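Local coordinates for unknown protein (Leishmania major, PDB 1R75) that is of unknown function, a small all-beta protein of the DUF1935 family built from two antiparallel sheets, at residues 51-64 with 119-133. Sequence-based numbering, arbitrary orientation.
Sequences RRWAFYNDSKELII and SVTGWRVDTLEARTA
Trp53 drives the edge of its six-membered ring into one face of Trp123, with CH2 of Trp53 3.5 Å from CD2 of Trp123 and the planes at 76°, a T-shaped pair. With CG anti to the carbonyl carbon (chi1 -72°), the buried indole of Trp53 extends toward strand 123-132, and CG2 of Val120 sits over one of its faces, displaced toward the rim. Arg44 makes a cation-pi contact with Trp53 and also touches Trp123. Beyond them, toward solvent, the packing thins: NH2 of exposed Arg51 comes to 3.4 Å from the backbone N of Ser119, but both are donors and no hydrogen bond forms.

The tryptophans join two antiparallel sheets, strand 52-57 belonging to one and strand 123-132 to the other, in a sandwich-like layering. After strand 52-57 the chain turns from the first sheet into the second, through an Asx turn at Asn57 and an ST turn at Ser59; Asn57 ND2 donates across the turn to Leu62 O and also to Val107 O.

The start of strand 62-71, residues 62-64, pairs antiparallel with strand 123-132, one of the two outer strands of its sheet. Ile63 and Arg131 exchange backbone hydrogen bonds, each 2.9 Å from N of one to O of the other, while Ala133 N reaches Glu61 O at 2.8 Å. Buried Ile64 sets CG2 3.8 Å from CD1 of Leu128, the two side chains alongside each other, and its CG1 meets Ala130 CB; Phe38 touches both Leu128 and Ala130. On the other face, CG2 of Ile63 rests 3.5 Å from CG of Arg131, whose aliphatic part runs beside the isoleucine in a more exposed setting.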
ATOM      1  N   ARG A  51      11.486  -9.834   0.730  1.00 29.25           N
ATOM      2  CA  ARG A  51      10.773  -9.777  -0.545  1.00 28.80           C
ATOM      3  C   ARG A  51       9.283  -9.328  -0.361  1.00 25.69           C
ATOM      4  O   ARG A  51       8.365  -9.958  -0.858  1.00 24.46           O
ATOM      5  CB  ARG A  51      10.888 -11.067  -1.304  1.00 30.94           C
ATOM      6  CG  ARG A  51      12.314 -11.225  -1.918  1.00 38.13           C
ATOM      7  CD  ARG A  51      12.612 -12.569  -2.628  1.00 45.45           C
ATOM      8  NE  ARG A  51      11.560 -13.086  -3.515  1.00 49.52           N
ATOM      9  CZ  ARG A  51      10.908 -14.245  -3.310  1.00 54.32           C
ATOM     10  NH1 ARG A  51      11.137 -14.988  -2.219  1.00 55.72           N
ATOM     11  NH2 ARG A  51       9.985 -14.661  -4.172  1.00 53.35           N
ATOM     12  N   ARG A  52       9.138  -8.223   0.305  1.00 23.77           N
ATOM     13  CA  ARG A  52       7.852  -7.778   0.841  1.00 23.85           C
ATOM     14  C   ARG A  52       7.637  -6.310   0.601  1.00 22.03           C
ATOM     15  O   ARG A  52       8.562  -5.475   0.725  1.00 22.59           O
ATOM     16  CB  ARG A  52       7.942  -8.020   2.307  1.00 24.16           C
ATOM     17  CG  ARG A  52       6.799  -7.795   3.122  1.00 28.64           C
ATOM     18  CD  ARG A  52       7.095  -8.474   4.544  1.00 27.81           C
ATOM     19  NE  ARG A  52       8.037  -7.693   5.366  1.00 28.87           N
ATOM     20  CZ  ARG A  52       8.751  -8.189   6.373  1.00 29.59           C
ATOM     21  NH1 ARG A  52       8.654  -9.501   6.743  1.00 24.39           N
ATOM     22  NH2 ARG A  52       9.531  -7.388   7.047  1.00 27.07           N
ATOM     23  N   TRP A  53       6.388  -5.962   0.323  1.00 19.64           N
ATOM     24  CA  TRP A  53       5.969  -4.575   0.257  1.00 18.01           C
ATOM     25  C   TRP A  53       4.900  -4.271   1.279  1.00 17.28           C
ATOM     26  O   TRP A  53       4.008  -5.122   1.527  1.00 18.99           O
ATOM     27  CB  TRP A  53       5.330  -4.306  -1.052  1.00 21.33           C
ATOM     28  CG  TRP A  53       6.140  -4.251  -2.254  1.00 23.90           C
ATOM     29  CD1 TRP A  53       7.445  -4.577  -2.440  1.00 27.72           C
ATOM     30  CD2 TRP A  53       5.641  -3.818  -3.533  1.00 27.13           C
ATOM     31  NE1 TRP A  53       7.802  -4.391  -3.779  1.00 28.20           N
ATOM     32  CE2 TRP A  53       6.694  -3.952  -4.471  1.00 26.36           C
ATOM     33  CE3 TRP A  53       4.396  -3.369  -3.980  1.00 26.99           C
ATOM     34  CZ2 TRP A  53       6.523  -3.599  -5.838  1.00 25.72           C
ATOM     35  CZ3 TRP A  53       4.253  -2.973  -5.351  1.00 29.04           C
ATOM     36  CH2 TRP A  53       5.271  -3.139  -6.229  1.00 25.46           C
ATOM     37  N   ALA A  54       4.973  -3.078   1.793  1.00 17.30           N
ATOM     38  CA  ALA A  54       4.012  -2.485   2.651  1.00 18.19           C
ATOM     39  C   ALA A  54       3.756  -1.035   2.247  1.00 19.02           C
ATOM     40  O   ALA A  54       4.548  -0.452   1.529  1.00 20.78           O
ATOM     41  CB  ALA A  54       4.489  -2.540   4.065  1.00 18.24           C
ATOM     42  N   PHE A  55       2.611  -0.503   2.678  1.00 18.07           N
ATOM     43  CA  PHE A  55       2.252   0.901   2.498  1.00 19.79           C
ATOM     44  C   PHE A  55       2.069   1.570   3.847  1.00 21.52           C
ATOM     45  O   PHE A  55       1.516   0.985   4.811  1.00 21.47           O
ATOM     46  CB  PHE A  55       0.939   1.005   1.705  1.00 19.70           C
ATOM     47  CG  PHE A  55       1.086   0.642   0.300  1.00 19.41           C
ATOM     48  CD1 PHE A  55       1.830   1.428  -0.558  1.00 16.46           C
ATOM     49  CD2 PHE A  55       0.469  -0.501  -0.195  1.00 20.68           C
ATOM     50  CE1 PHE A  55       1.933   1.065  -1.969  1.00 20.38           C
ATOM     51  CE2 PHE A  55       0.553  -0.848  -1.541  1.00 20.50           C
ATOM     52  CZ  PHE A  55       1.342  -0.074  -2.420  1.00 19.18           C
ATOM     53  N   TYR A  56       2.547   2.793   3.924  1.00 20.00           N
ATOM     54  CA  TYR A  56       2.386   3.636   5.095  1.00 22.28           C
ATOM     55  C   TYR A  56       1.674   4.925   4.668  1.00 21.44           C
ATOM     56  O   TYR A  56       2.043   5.523   3.660  1.00 21.89           O
ATOM     57  CB  TYR A  56       3.763   3.908   5.765  1.00 22.63           C
ATOM     58  CG  TYR A  56       3.692   5.008   6.779  1.00 24.30           C
ATOM     59  CD1 TYR A  56       2.989   4.824   7.971  1.00 26.55           C
ATOM     60  CD2 TYR A  56       4.275   6.234   6.545  1.00 27.26           C
ATOM     61  CE1 TYR A  56       2.841   5.858   8.883  1.00 24.48           C
ATOM     62  CE2 TYR A  56       4.137   7.282   7.449  1.00 25.24           C
ATOM     63  CZ  TYR A  56       3.464   7.070   8.614  1.00 27.99           C
ATOM     64  OH  TYR A  56       3.312   8.061   9.508  1.00 28.65           O
ATOM     65  N   ASN A  57       0.646   5.309   5.405  1.00 21.07           N
ATOM     66  CA  ASN A  57      -0.147   6.492   5.152  1.00 23.82           C
ATOM     67  C   ASN A  57       0.282   7.523   6.244  1.00 25.20           C
ATOM     68  O   ASN A  57       0.025   7.315   7.436  1.00 24.82           O
ATOM     69  CB  ASN A  57      -1.614   6.084   5.183  1.00 22.97           C
ATOM     70  CG  ASN A  57      -2.591   7.299   5.102  1.00 24.49           C
ATOM     71  OD1 ASN A  57      -2.192   8.485   5.090  1.00 23.42           O
ATOM     72  ND2 ASN A  57      -3.858   6.985   5.062  1.00 20.36           N
ATOM     73  N   ASP A  58       1.020   8.569   5.816  1.00 25.79           N
ATOM     74  CA  ASP A  58       1.467   9.651   6.707  1.00 29.20           C
ATOM     75  C   ASP A  58       0.431  10.814   6.892  1.00 30.26           C
ATOM     76  O   ASP A  58       0.724  11.834   7.501  1.00 33.27           O
ATOM     77  CB  ASP A  58       2.791  10.179   6.179  1.00 29.74           C
ATOM     78  CG  ASP A  58       3.564  10.983   7.211  1.00 34.03           C
ATOM     79  OD1 ASP A  58       3.627  10.587   8.404  1.00 35.11           O
ATOM     80  OD2 ASP A  58       4.135  12.024   6.859  1.00 37.92           O
ATOM     81  N   SER A  59      -0.775  10.641   6.394  1.00 29.80           N
ATOM     82  CA  SER A  59      -1.844  11.547   6.692  1.00 30.55           C
ATOM     83  C   SER A  59      -2.481  11.284   8.028  1.00 30.43           C
ATOM     84  O   SER A  59      -2.683  10.160   8.410  1.00 29.13           O
ATOM     85  CB  SER A  59      -2.942  11.448   5.635  1.00 31.73           C
ATOM     86  OG  SER A  59      -3.896  12.432   5.920  1.00 36.79           O
ATOM     87  N   LYS A  60      -2.920  12.334   8.707  1.00 31.51           N
ATOM     88  CA  LYS A  60      -3.733  12.168   9.919  1.00 32.15           C
ATOM     89  C   LYS A  60      -5.174  11.999   9.587  1.00 31.45           C
ATOM     90  O   LYS A  60      -5.924  11.516  10.426  1.00 32.54           O
ATOM     91  CB  LYS A  60      -3.629  13.416  10.861  1.00 32.95           C
ATOM     92  CG  LYS A  60      -2.212  13.723  11.314  1.00 37.88           C
ATOM     93  CD  LYS A  60      -2.201  14.941  12.313  1.00 43.46           C
ATOM     94  CE  LYS A  60      -1.255  16.052  11.891  1.00 46.97           C
ATOM     95  NZ  LYS A  60      -1.546  16.682  10.555  1.00 49.88           N
ATOM     96  N   GLU A  61      -5.575  12.430   8.393  1.00 31.27           N
ATOM     97  CA  GLU A  61      -6.994  12.642   8.073  1.00 33.03           C
ATOM     98  C   GLU A  61      -7.589  11.848   6.939  1.00 31.67           C
ATOM     99  O   GLU A  61      -8.841  11.919   6.742  1.00 32.54           O
ATOM    100  CB  GLU A  61      -7.283  14.140   7.720  1.00 35.81           C
ATOM    101  CG  GLU A  61      -6.193  15.189   7.971  1.00 40.25           C
ATOM    102  CD  GLU A  61      -6.765  16.637   8.035  1.00 52.51           C
ATOM    103  OE1 GLU A  61      -7.696  16.990   7.230  1.00 53.60           O
ATOM    104  OE2 GLU A  61      -6.293  17.442   8.896  1.00 55.94           O
ATOM    105  N   LEU A  62      -6.741  11.161   6.157  1.00 28.20           N
ATOM    106  CA  LEU A  62      -7.204  10.447   4.932  1.00 26.09           C
ATOM    107  C   LEU A  62      -7.127   8.935   5.055  1.00 23.25           C
ATOM    108  O   LEU A  62      -6.195   8.466   5.620  1.00 24.66           O
ATOM    109  CB  LEU A  62      -6.298  10.813   3.746  1.00 26.00           C
ATOM    110  CG  LEU A  62      -6.242  12.305   3.391  1.00 27.80           C
ATOM    111  CD1 LEU A  62      -5.457  12.496   2.134  1.00 32.27           C
ATOM    112  CD2 LEU A  62      -7.576  12.799   3.182  1.00 33.06           C
ATOM    113  N   ILE A  63      -8.101   8.224   4.492  1.00 25.17           N
ATOM    114  CA  ILE A  63      -8.023   6.791   4.202  1.00 24.81           C
ATOM    115  C   ILE A  63      -7.721   6.633   2.716  1.00 23.19           C
ATOM    116  O   ILE A  63      -8.339   7.318   1.875  1.00 22.26           O
ATOM    117  CB  ILE A  63      -9.257   6.021   4.634  1.00 27.46           C
ATOM    118  CG1 ILE A  63      -9.127   4.551   4.232  1.00 27.62           C
ATOM    119  CG2 ILE A  63     -10.486   6.506   4.054  1.00 30.00           C
ATOM    120  CD1 ILE A  63     -10.290   3.725   4.794  1.00 37.05           C
ATOM    121  N   ILE A  64      -6.732   5.804   2.417  1.00 22.04           N
ATOM    122  CA  ILE A  64      -6.197   5.674   1.044  1.00 22.31           C
ATOM    123  C   ILE A  64      -6.530   4.290   0.566  1.00 22.00           C
ATOM    124  O   ILE A  64      -6.366   3.328   1.310  1.00 24.01           O
ATOM    125  CB  ILE A  64      -4.712   5.944   0.981  1.00 22.89           C
ATOM    126  CG1 ILE A  64      -4.412   7.394   1.461  1.00 28.43           C
ATOM    127  CG2 ILE A  64      -4.137   5.602  -0.436  1.00 25.18           C
ATOM    128  CD1 ILE A  64      -3.021   7.667   1.660  1.00 33.72           C
ATOM    129  N   SER A 119       7.999 -12.361  -5.618  1.00 22.84           N
ATOM    130  CA  SER A 119       8.795 -11.815  -6.702  1.00 23.81           C
ATOM    131  C   SER A 119       7.948 -11.020  -7.637  1.00 22.03           C
ATOM    132  O   SER A 119       7.062 -11.521  -8.275  1.00 21.71           O
ATOM    133  CB  SER A 119       9.617 -12.911  -7.380  1.00 27.01           C
ATOM    134  OG  SER A 119       8.786 -13.893  -7.962  1.00 31.00           O
ATOM    135  N   VAL A 120       8.241  -9.743  -7.724  1.00 21.30           N
ATOM    136  CA  VAL A 120       7.398  -8.828  -8.479  1.00 20.10           C
ATOM    137  C   VAL A 120       8.130  -8.628  -9.804  1.00 20.98           C
ATOM    138  O   VAL A 120       9.357  -8.335  -9.755  1.00 20.77           O
ATOM    139  CB  VAL A 120       7.277  -7.532  -7.746  1.00 20.74           C
ATOM    140  CG1 VAL A 120       6.495  -6.533  -8.598  1.00 22.36           C
ATOM    141  CG2 VAL A 120       6.558  -7.762  -6.382  1.00 20.37           C
ATOM    142  N   THR A 121       7.389  -8.641 -10.893  1.00 21.54           N
ATOM    143  CA  THR A 121       7.901  -8.373 -12.242  1.00 21.77           C
ATOM    144  C   THR A 121       7.316  -7.029 -12.656  1.00 20.88           C
ATOM    145  O   THR A 121       7.545  -6.049 -11.936  1.00 23.01           O
ATOM    146  CB  THR A 121       7.585  -9.457 -13.229  1.00 21.41           C
ATOM    147  OG1 THR A 121       6.160  -9.657 -13.376  1.00 23.30           O
ATOM    148  CG2 THR A 121       8.207 -10.781 -12.763  1.00 21.62           C
ATOM    149  N   GLY A 122       6.575  -6.949 -13.739  1.00 19.61           N
ATOM    150  CA  GLY A 122       5.901  -5.710 -14.120  1.00 20.68           C
ATOM    151  C   GLY A 122       4.750  -5.437 -13.147  1.00 20.13           C
ATOM    152  O   GLY A 122       4.051  -6.380 -12.714  1.00 21.17           O
ATOM    153  N   TRP A 123       4.521  -4.166 -12.816  1.00 17.76           N
ATOM    154  CA  TRP A 123       3.389  -3.794 -12.016  1.00 16.97           C
ATOM    155  C   TRP A 123       3.042  -2.388 -12.372  1.00 17.30           C
ATOM    156  O   TRP A 123       3.919  -1.639 -12.878  1.00 13.93           O
ATOM    157  CB  TRP A 123       3.714  -3.832 -10.542  1.00 17.10           C
ATOM    158  CG  TRP A 123       4.862  -2.940 -10.070  1.00 16.47           C
ATOM    159  CD1 TRP A 123       6.189  -3.230 -10.160  1.00 22.20           C
ATOM    160  CD2 TRP A 123       4.776  -1.693  -9.431  1.00 15.82           C
ATOM    161  NE1 TRP A 123       6.945  -2.232  -9.632  1.00 21.29           N
ATOM    162  CE2 TRP A 123       6.104  -1.264  -9.168  1.00 20.55           C
ATOM    163  CE3 TRP A 123       3.742  -0.839  -9.121  1.00 16.44           C
ATOM    164  CZ2 TRP A 123       6.404  -0.077  -8.556  1.00 24.18           C
ATOM    165  CZ3 TRP A 123       4.049   0.366  -8.473  1.00 18.79           C
ATOM    166  CH2 TRP A 123       5.376   0.731  -8.188  1.00 16.36           C
ATOM    167  N   ARG A 124       1.824  -2.006 -12.089  1.00 17.11           N
ATOM    168  CA  ARG A 124       1.361  -0.615 -12.277  1.00 19.37           C
ATOM    169  C   ARG A 124       0.249  -0.309 -11.314  1.00 18.60           C
ATOM    170  O   ARG A 124      -0.547  -1.162 -10.976  1.00 16.56           O
ATOM    171  CB  ARG A 124       0.905  -0.270 -13.698  1.00 21.04           C
ATOM    172  CG  ARG A 124      -0.219  -0.984 -14.223  1.00 26.92           C
ATOM    173  CD  ARG A 124      -0.346  -0.749 -15.740  1.00 36.93           C
ATOM    174  NE  ARG A 124      -0.918   0.566 -15.823  1.00 41.41           N
ATOM    175  CZ  ARG A 124      -2.234   0.804 -15.996  1.00 49.84           C
ATOM    176  NH1 ARG A 124      -3.099  -0.190 -16.222  1.00 52.20           N
ATOM    177  NH2 ARG A 124      -2.690   2.045 -15.961  1.00 49.34           N
ATOM    178  N   VAL A 125       0.196   0.927 -10.876  1.00 17.86           N
ATOM    179  CA  VAL A 125      -0.968   1.360 -10.126  1.00 19.99           C
ATOM    180  C   VAL A 125      -2.241   1.311 -10.930  1.00 21.87           C
ATOM    181  O   VAL A 125      -2.365   1.928 -11.999  1.00 24.23           O
ATOM    182  CB  VAL A 125      -0.783   2.716  -9.529  1.00 21.74           C
ATOM    183  CG1 VAL A 125      -2.128   3.149  -8.859  1.00 23.31           C
ATOM    184  CG2 VAL A 125       0.355   2.710  -8.590  1.00 23.02           C
ATOM    185  N   ASP A 126      -3.252   0.613 -10.408  1.00 22.35           N
ATOM    186  CA  ASP A 126      -4.537   0.511 -11.040  1.00 25.74           C
ATOM    187  C   ASP A 126      -5.489   1.579 -10.493  1.00 25.89           C
ATOM    188  O   ASP A 126      -6.169   2.291 -11.276  1.00 25.59           O
ATOM    189  CB  ASP A 126      -5.104  -0.860 -10.767  1.00 26.27           C
ATOM    190  CG  ASP A 126      -6.499  -1.028 -11.271  1.00 36.13           C
ATOM    191  OD1 ASP A 126      -6.689  -0.978 -12.507  1.00 44.72           O
ATOM    192  OD2 ASP A 126      -7.471  -1.213 -10.497  1.00 42.55           O
ATOM    193  N   THR A 127      -5.544   1.710  -9.168  1.00 24.35           N
ATOM    194  CA  THR A 127      -6.389   2.740  -8.506  1.00 25.91           C
ATOM    195  C   THR A 127      -5.638   3.305  -7.360  1.00 23.13           C
ATOM    196  O   THR A 127      -4.952   2.563  -6.620  1.00 20.43           O
ATOM    197  CB  THR A 127      -7.650   2.055  -7.865  1.00 26.95           C
ATOM    198  OG1 THR A 127      -8.447   1.461  -8.877  1.00 32.08           O
ATOM    199  CG2 THR A 127      -8.566   3.087  -7.157  1.00 28.56           C
ATOM    200  N   LEU A 128      -5.687   4.622  -7.197  1.00 22.58           N
ATOM    201  CA  LEU A 128      -5.117   5.239  -6.053  1.00 23.70           C
ATOM    202  C   LEU A 128      -6.101   6.378  -5.680  1.00 23.89           C
ATOM    203  O   LEU A 128      -6.294   7.305  -6.496  1.00 23.70           O
ATOM    204  CB  LEU A 128      -3.786   5.728  -6.355  1.00 25.31           C
ATOM    205  CG  LEU A 128      -2.853   6.045  -5.240  1.00 31.28           C
ATOM    206  CD1 LEU A 128      -2.881   5.201  -4.001  1.00 35.82           C
ATOM    207  CD2 LEU A 128      -1.395   6.022  -5.818  1.00 34.08           C
ATOM    208  N   GLU A 129      -6.815   6.199  -4.576  1.00 22.41           N
ATOM    209  CA  GLU A 129      -7.914   7.100  -4.179  1.00 25.32           C
ATOM    210  C   GLU A 129      -7.855   7.418  -2.702  1.00 24.89           C
ATOM    211  O   GLU A 129      -7.401   6.598  -1.908  1.00 22.93           O
ATOM    212  CB  GLU A 129      -9.257   6.412  -4.422  1.00 27.37           C
ATOM    213  CG  GLU A 129     -10.420   7.365  -4.483  1.00 38.26           C
ATOM    214  CD  GLU A 129     -11.121   7.360  -5.850  1.00 50.09           C
ATOM    215  OE1 GLU A 129     -11.153   6.246  -6.508  1.00 55.73           O
ATOM    216  OE2 GLU A 129     -11.622   8.469  -6.267  1.00 55.04           O
ATOM    217  N   ALA A 130      -8.241   8.621  -2.301  1.00 22.15           N
ATOM    218  CA  ALA A 130      -8.272   8.914  -0.905  1.00 23.11           C
ATOM    219  C   ALA A 130      -9.562   9.613  -0.586  1.00 24.31           C
ATOM    220  O   ALA A 130     -10.101  10.332  -1.437  1.00 22.49           O
ATOM    221  CB  ALA A 130      -7.103   9.746  -0.499  1.00 22.79           C
ATOM    222  N   ARG A 131      -9.994   9.431   0.660  1.00 24.89           N
ATOM    223  CA  ARG A 131     -11.171  10.151   1.158  1.00 25.78           C
ATOM    224  C   ARG A 131     -10.938  10.493   2.596  1.00 25.65           C
ATOM    225  O   ARG A 131     -10.038   9.936   3.214  1.00 24.68           O
ATOM    226  CB  ARG A 131     -12.425   9.326   0.926  1.00 27.90           C
ATOM    227  CG  ARG A 131     -12.672   8.198   1.889  1.00 34.89           C
ATOM    228  CD  ARG A 131     -13.783   7.216   1.471  1.00 47.53           C
ATOM    229  NE  ARG A 131     -15.136   7.791   1.472  1.00 56.34           N
ATOM    230  CZ  ARG A 131     -16.283   7.089   1.582  1.00 63.35           C
ATOM    231  NH1 ARG A 131     -16.286   5.748   1.683  1.00 64.89           N
ATOM    232  NH2 ARG A 131     -17.450   7.744   1.589  1.00 66.50           N
ATOM    233  N   THR A 132     -11.659  11.492   3.136  1.00 26.73           N
ATOM    234  CA  THR A 132     -11.448  11.824   4.548  1.00 28.05           C
ATOM    235  C   THR A 132     -11.832  10.611   5.346  1.00 27.79           C
ATOM    236  O   THR A 132     -12.786   9.867   4.999  1.00 29.53           O
ATOM    237  CB  THR A 132     -12.374  13.057   4.990  1.00 28.54           C
ATOM    238  OG1 THR A 132     -13.691  12.737   4.573  1.00 37.78           O
ATOM    239  CG2 THR A 132     -12.124  14.144   4.223  1.00 27.75           C
ATOM    240  N   ALA A 133     -11.108  10.386   6.424  1.00 27.36           N
ATOM    241  CA  ALA A 133     -11.371   9.273   7.273  1.00 28.13           C
ATOM    242  C   ALA A 133     -12.493   9.570   8.283  1.00 29.22           C
ATOM    243  O   ALA A 133     -12.220   9.691   9.457  1.00 28.13           O
ATOM    244  CB  ALA A 133     -10.129   8.868   7.954  1.00 29.30           C
TER